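PDB 6EU4: tail spike protein from Acinetobacter phage vB_AbaP_AS12, which probably recognises and degrades the capsular polysaccharide of its Acinetobacter baumannii host as a trimeric tailspike. Local coordinates for residues Asn369-Leu383 / Ser404-Ser418. Numbering follows the deposited sequence. Where two conformers were deposited one is given.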
loop_
_atom_site.group_PDB
_atom_site.type_symbol
_atom_site.label_atom_id
_atom_site.label_comp_id
_atom_site.label_asym_id
_atom_site.label_seq_id
_atom_site.Cartn_x
_atom_site.Cartn_y
_atom_site.Cartn_z
ATOM N N ASN A 369 21.891 3.292 -19.776
ATOM C CA ASN A 369 21.810 2.061 -20.553
ATOM C C ASN A 369 20.368 1.723 -20.909
ATOM O O ASN A 369 19.418 2.339 -20.426
ATOM C CB ASN A 369 22.487 0.906 -19.818
ATOM C CG ASN A 369 22.003 0.763 -18.385
ATOM O OD1 ASN A 369 20.861 0.397 -18.140
ATOM N ND2 ASN A 369 22.886 1.051 -17.432
ATOM N N ASN A 370 20.218 0.755 -21.818
ATOM C CA ASN A 370 18.903 0.490 -22.409
ATOM C C ASN A 370 18.180 -0.599 -21.621
ATOM O O ASN A 370 18.007 -1.728 -22.068
ATOM C CB ASN A 370 19.017 0.146 -23.890
ATOM C CG ASN A 370 19.670 -1.227 -24.186
ATOM O OD1 ASN A 370 20.694 -1.622 -23.602
ATOM N ND2 ASN A 370 19.083 -1.933 -25.153
ATOM N N SER A 371 17.706 -0.199 -20.439
ATOM C CA SER A 371 16.965 -1.073 -19.551
ATOM C C SER A 371 15.692 -0.393 -19.069
ATOM O O SER A 371 15.670 0.815 -18.819
ATOM C CB SER A 371 17.821 -1.493 -18.345
ATOM O OG SER A 371 18.288 -0.384 -17.587
HETATM N N MSE A 372 14.633 -1.172 -18.898
HETATM C CA MSE A 372 13.413 -0.577 -18.368
HETATM C C MSE A 372 13.584 -0.182 -16.904
HETATM O O MSE A 372 13.165 0.915 -16.509
HETATM C CB MSE A 372 12.219 -1.512 -18.532
HETATM C CG MSE A 372 11.740 -1.625 -19.973
HETATM SE SE MSE A 372 11.022 0.075 -20.695
HETATM C CE MSE A 372 12.651 0.803 -21.505
ATOM N N PHE A 373 14.228 -1.051 -16.116
ATOM C CA PHE A 373 14.563 -0.769 -14.722
ATOM C C PHE A 373 16.070 -0.698 -14.638
ATOM O O PHE A 373 16.748 -1.723 -14.757
ATOM C CB PHE A 373 13.985 -1.837 -13.788
ATOM C CG PHE A 373 12.497 -1.881 -13.820
ATOM C CD1 PHE A 373 11.745 -1.024 -13.017
ATOM C CD2 PHE A 373 11.830 -2.730 -14.691
ATOM C CE1 PHE A 373 10.366 -1.026 -13.082
ATOM C CE2 PHE A 373 10.436 -2.733 -14.744
ATOM C CZ PHE A 373 9.712 -1.877 -13.941
ATOM N N CYS A 374 16.596 0.516 -14.501
ATOM C CA CYS A 374 18.028 0.746 -14.343
ATOM C C CYS A 374 18.250 0.956 -12.844
ATOM O O CYS A 374 17.917 2.010 -12.300
ATOM C CB CYS A 374 18.468 1.942 -15.175
ATOM S SG CYS A 374 20.234 2.263 -15.105
ATOM N N VAL A 375 18.796 -0.058 -12.177
ATOM C CA VAL A 375 18.754 -0.186 -10.719
ATOM C C VAL A 375 20.194 -0.161 -10.232
ATOM O O VAL A 375 20.885 -1.190 -10.269
ATOM C CB VAL A 375 18.037 -1.473 -10.292
ATOM C CG1 VAL A 375 17.862 -1.532 -8.784
ATOM C CG2 VAL A 375 16.676 -1.582 -10.961
ATOM N N VAL A 376 20.662 1.005 -9.760
ATOM C CA VAL A 376 22.079 1.228 -9.532
ATOM C C VAL A 376 22.347 1.830 -8.148
ATOM O O VAL A 376 21.474 2.425 -7.515
ATOM C CB VAL A 376 22.682 2.126 -10.641
ATOM C CG1 VAL A 376 22.339 1.571 -12.013
ATOM C CG2 VAL A 376 22.205 3.605 -10.499
ATOM N N SER A 377 23.590 1.652 -7.686
ATOM C CA SER A 377 24.118 2.307 -6.480
ATOM C C SER A 377 23.250 2.039 -5.242
ATOM O O SER A 377 22.636 2.941 -4.660
ATOM C CB SER A 377 24.251 3.815 -6.715
ATOM O OG SER A 377 25.172 4.078 -7.754
ATOM N N ASN A 378 23.230 0.777 -4.824
ATOM C CA ASN A 378 22.561 0.382 -3.583
ATOM C C ASN A 378 21.064 0.702 -3.601
ATOM O O ASN A 378 20.460 1.022 -2.570
ATOM C CB ASN A 378 23.226 1.027 -2.374
ATOM C CG ASN A 378 24.598 0.461 -2.122
ATOM O OD1 ASN A 378 24.759 -0.755 -1.995
ATOM N ND2 ASN A 378 25.601 1.329 -2.089
ATOM N N SER A 379 20.447 0.548 -4.756
ATOM C CA SER A 379 19.001 0.668 -4.850
ATOM C C SER A 379 18.321 -0.650 -4.488
ATOM O O SER A 379 18.929 -1.722 -4.468
ATOM C CB SER A 379 18.583 1.091 -6.257
ATOM O OG SER A 379 18.857 2.456 -6.487
ATOM N N LYS A 380 17.032 -0.548 -4.174
ATOM C CA LYS A 380 16.177 -1.710 -3.960
ATOM C C LYS A 380 14.904 -1.428 -4.724
ATOM O O LYS A 380 14.201 -0.469 -4.399
ATOM C CB LYS A 380 15.815 -1.946 -2.487
ATOM C CG LYS A 380 16.717 -1.400 -1.455
ATOM C CD LYS A 380 16.009 -1.504 -0.099
ATOM C CE LYS A 380 16.749 -0.834 0.993
ATOM N NZ LYS A 380 16.027 -0.939 2.296
ATOM N N VAL A 381 14.604 -2.241 -5.733
ATOM C CA VAL A 381 13.412 -2.046 -6.545
ATOM C C VAL A 381 12.648 -3.357 -6.549
ATOM O O VAL A 381 13.227 -4.408 -6.852
ATOM C CB VAL A 381 13.764 -1.609 -7.982
ATOM C CG1 VAL A 381 12.565 -1.657 -8.892
ATOM C CG2 VAL A 381 14.355 -0.201 -7.980
ATOM N N LYS A 382 11.358 -3.298 -6.217
ATOM C CA LYS A 382 10.524 -4.496 -6.193
ATOM C C LYS A 382 9.269 -4.274 -7.013
ATOM O O LYS A 382 8.586 -3.257 -6.843
ATOM C CB LYS A 382 10.121 -4.877 -4.770
ATOM C CG LYS A 382 9.217 -6.093 -4.739
ATOM C CD LYS A 382 8.987 -6.519 -3.311
ATOM C CE LYS A 382 8.186 -7.825 -3.222
ATOM N NZ LYS A 382 7.739 -8.102 -1.813
ATOM N N LEU A 383 8.953 -5.246 -7.870
ATOM C CA LEU A 383 7.692 -5.272 -8.603
ATOM C C LEU A 383 6.785 -6.264 -7.895
ATOM O O LEU A 383 6.999 -7.479 -7.969
ATOM C CB LEU A 383 7.904 -5.657 -10.063
ATOM C CG LEU A 383 9.025 -4.895 -10.795
ATOM C CD1 LEU A 383 9.058 -5.271 -12.247
ATOM C CD2 LEU A 383 8.877 -3.401 -10.651
ATOM N N SER A 404 14.883 -3.203 -25.529
ATOM C CA SER A 404 15.616 -2.971 -24.300
ATOM C C SER A 404 15.755 -4.261 -23.493
ATOM O O SER A 404 15.067 -5.264 -23.733
ATOM C CB SER A 404 14.914 -1.927 -23.441
ATOM O OG SER A 404 13.745 -2.470 -22.837
ATOM N N ALA A 405 16.623 -4.198 -22.483
ATOM C CA ALA A 405 16.580 -5.138 -21.377
ATOM C C ALA A 405 15.382 -4.838 -20.462
ATOM O O ALA A 405 14.826 -3.737 -20.463
ATOM C CB ALA A 405 17.879 -5.055 -20.569
ATOM N N LEU A 406 14.959 -5.841 -19.677
ATOM C CA LEU A 406 14.021 -5.549 -18.595
ATOM C C LEU A 406 14.718 -4.760 -17.502
ATOM O O LEU A 406 14.213 -3.731 -17.044
ATOM C CB LEU A 406 13.412 -6.822 -17.994
ATOM C CG LEU A 406 12.514 -6.580 -16.762
ATOM C CD1 LEU A 406 11.299 -5.719 -17.197
ATOM C CD2 LEU A 406 12.025 -7.872 -16.106
ATOM N N ALA A 407 15.899 -5.209 -17.091
ATOM C CA ALA A 407 16.556 -4.588 -15.953
ATOM C C ALA A 407 18.062 -4.753 -16.023
ATOM O O ALA A 407 18.575 -5.752 -16.532
ATOM C CB ALA A 407 16.062 -5.175 -14.638
ATOM N N TYR A 408 18.749 -3.738 -15.503
ATOM C CA TYR A 408 20.170 -3.751 -15.226
ATOM C C TYR A 408 20.334 -3.426 -13.758
ATOM O O TYR A 408 19.785 -2.425 -13.282
ATOM C CB TYR A 408 20.920 -2.725 -16.063
ATOM C CG TYR A 408 22.397 -2.696 -15.765
ATOM C CD1 TYR A 408 23.192 -3.797 -16.024
ATOM C CD2 TYR A 408 22.992 -1.569 -15.228
ATOM C CE1 TYR A 408 24.528 -3.787 -15.767
ATOM C CE2 TYR A 408 24.356 -1.553 -14.975
ATOM C CZ TYR A 408 25.108 -2.660 -15.257
ATOM O OH TYR A 408 26.461 -2.679 -14.992
ATOM N N VAL A 409 21.058 -4.281 -13.045
ATOM C CA VAL A 409 21.151 -4.217 -11.595
ATOM C C VAL A 409 22.624 -4.238 -11.220
ATOM O O VAL A 409 23.328 -5.203 -11.531
ATOM C CB VAL A 409 20.402 -5.384 -10.919
ATOM C CG1 VAL A 409 20.227 -5.108 -9.439
ATOM C CG2 VAL A 409 19.044 -5.635 -11.581
ATOM N N GLU A 410 23.091 -3.194 -10.532
ATOM C CA GLU A 410 24.518 -3.076 -10.246
ATOM C C GLU A 410 24.776 -2.361 -8.927
ATOM O O GLU A 410 23.876 -1.801 -8.290
ATOM C CB GLU A 410 25.244 -2.344 -11.391
ATOM C CG GLU A 410 25.031 -0.842 -11.422
ATOM C CD GLU A 410 26.043 -0.066 -10.582
ATOM O OE1 GLU A 410 25.619 0.684 -9.675
ATOM O OE2 GLU A 410 27.267 -0.217 -10.801
ATOM N N GLY A 411 26.050 -2.384 -8.522
ATOM C CA GLY A 411 26.537 -1.559 -7.428
ATOM C C GLY A 411 25.847 -1.783 -6.091
ATOM O O GLY A 411 25.494 -0.818 -5.398
ATOM N N GLY A 412 25.682 -3.045 -5.699
ATOM C CA GLY A 412 25.053 -3.392 -4.444
ATOM C C GLY A 412 23.540 -3.366 -4.457
ATOM O O GLY A 412 22.926 -3.570 -3.403
ATOM N N SER A 413 22.920 -3.119 -5.608
ATOM C CA SER A 413 21.469 -3.019 -5.702
ATOM C C SER A 413 20.806 -4.391 -5.640
ATOM O O SER A 413 21.442 -5.433 -5.815
ATOM C CB SER A 413 21.067 -2.334 -6.990
ATOM O OG SER A 413 21.550 -0.995 -7.012
ATOM N N VAL A 414 19.501 -4.373 -5.399
ATOM C CA VAL A 414 18.672 -5.573 -5.429
ATOM C C VAL A 414 17.417 -5.258 -6.228
ATOM O O VAL A 414 16.854 -4.161 -6.119
ATOM C CB VAL A 414 18.344 -6.087 -4.015
ATOM C CG1 VAL A 414 17.580 -5.062 -3.215
ATOM C CG2 VAL A 414 17.581 -7.402 -4.096
ATOM N N PHE A 415 17.012 -6.215 -7.060
ATOM C CA PHE A 415 15.853 -6.113 -7.938
ATOM C C PHE A 415 15.006 -7.359 -7.731
ATOM O O PHE A 415 15.523 -8.477 -7.816
ATOM C CB PHE A 415 16.299 -6.004 -9.405
ATOM C CG PHE A 415 15.174 -5.896 -10.401
ATOM C CD1 PHE A 415 14.285 -4.825 -10.369
ATOM C CD2 PHE A 415 15.037 -6.840 -11.408
ATOM C CE1 PHE A 415 13.277 -4.704 -11.323
ATOM C CE2 PHE A 415 14.028 -6.727 -12.352
ATOM C CZ PHE A 415 13.143 -5.665 -12.306
ATOM N N GLU A 416 13.716 -7.169 -7.469
ATOM C CA GLU A 416 12.810 -8.262 -7.132
ATOM C C GLU A 416 11.601 -8.200 -8.056
ATOM O O GLU A 416 11.016 -7.132 -8.241
ATOM C CB GLU A 416 12.376 -8.183 -5.655
ATOM C CG GLU A 416 13.555 -8.298 -4.671
ATOM C CD GLU A 416 13.247 -7.815 -3.236
ATOM O OE1 GLU A 416 12.423 -6.904 -3.038
ATOM O OE2 GLU A 416 13.860 -8.342 -2.297
ATOM N N VAL A 417 11.242 -9.340 -8.650
ATOM C CA VAL A 417 10.071 -9.459 -9.523
ATOM C C VAL A 417 9.207 -10.598 -9.015
ATOM O O VAL A 417 9.640 -11.756 -9.023
ATOM C CB VAL A 417 10.449 -9.707 -10.996
ATOM C CG1 VAL A 417 9.179 -9.789 -11.877
ATOM C CG2 VAL A 417 11.377 -8.631 -11.529
ATOM N N SER A 418 7.986 -10.277 -8.601
ATOM C CA SER A 418 7.067 -11.276 -8.072
ATOM C C SER A 418 6.614 -12.247 -9.164
ATOM O O SER A 418 6.656 -11.924 -10.352
ATOM C CB SER A 418 5.844 -10.588 -7.459
ATOM O OG SER A 418 4.983 -10.101 -8.483
HETATM O O HOH W 1 27.287 2.323 -8.150
HETATM O O HOH W 2 23.918 -3.168 -0.652
HETATM O O HOH W 3 20.496 -2.735 -2.040
#
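Residues 369-383 and 404-418 run side by side as parallel strands on two successive faces: 374-376 pairs with 407-409 and, after a turn, 380-383 with 414-417, the strand axes 4.8 and 4.7 Å apart. Backbone bonds alternate from Ala405 N on Asn370 O down to Ser418 N on Leu383 O, interrupted at the 372/406 corner, where the consecutive N-H groups of Met372 and Phe373 both donate.

At the turn, side chains join in: besides the backbone bond from Asn378 N to Gly411 O, Ser413 OG accepts from Ser379 N at 2.9 Å and donates to Glu410 O, within the type I' turn from Glu410 to Ser413; both bonds fix its rotation. Glu410 folds back (chi2 89°), laying CG against Val376 CG1 while OE1 takes the N-H of Ser377 (3.0 Å) nearly along the C-O axis. A water joins that OE1 to Ser377 OG.

Inside, the Phe415 ring leans toward the neighbouring strand, CG anti to its backbone N. Ala407 CB, from its own segment, sits 3.4 Å above the ring plane, offset toward the rim; Val381 CG1 meets the edge in plane, and Phe373 CB touches CE1 at 3.8 Å. The two phenylalanine planes are inclined at 36°. Leu406 CD1 closes on the edge of the Phe373 ring. On the other side of the first face the Asn369 side chain crosses that of Tyr408 at about a right angle, ND2 3.4 Å from CD2 and the planes 74° apart.

On the outer side of the second face, the aliphatic part of Lys382 lies alongside Glu416, CD 3.5 Å from OE1, the charged ends not in contact. Lys380 NZ forms a salt bridge with Glu344 and hydrogen bonds to Glu420 O and Thr422 OG1 of the second subunit. Stacked parallel strands, with aromatic and aliphatic residues in register inside, mark successive coils of the right-handed beta-helix common in phage tailspikes.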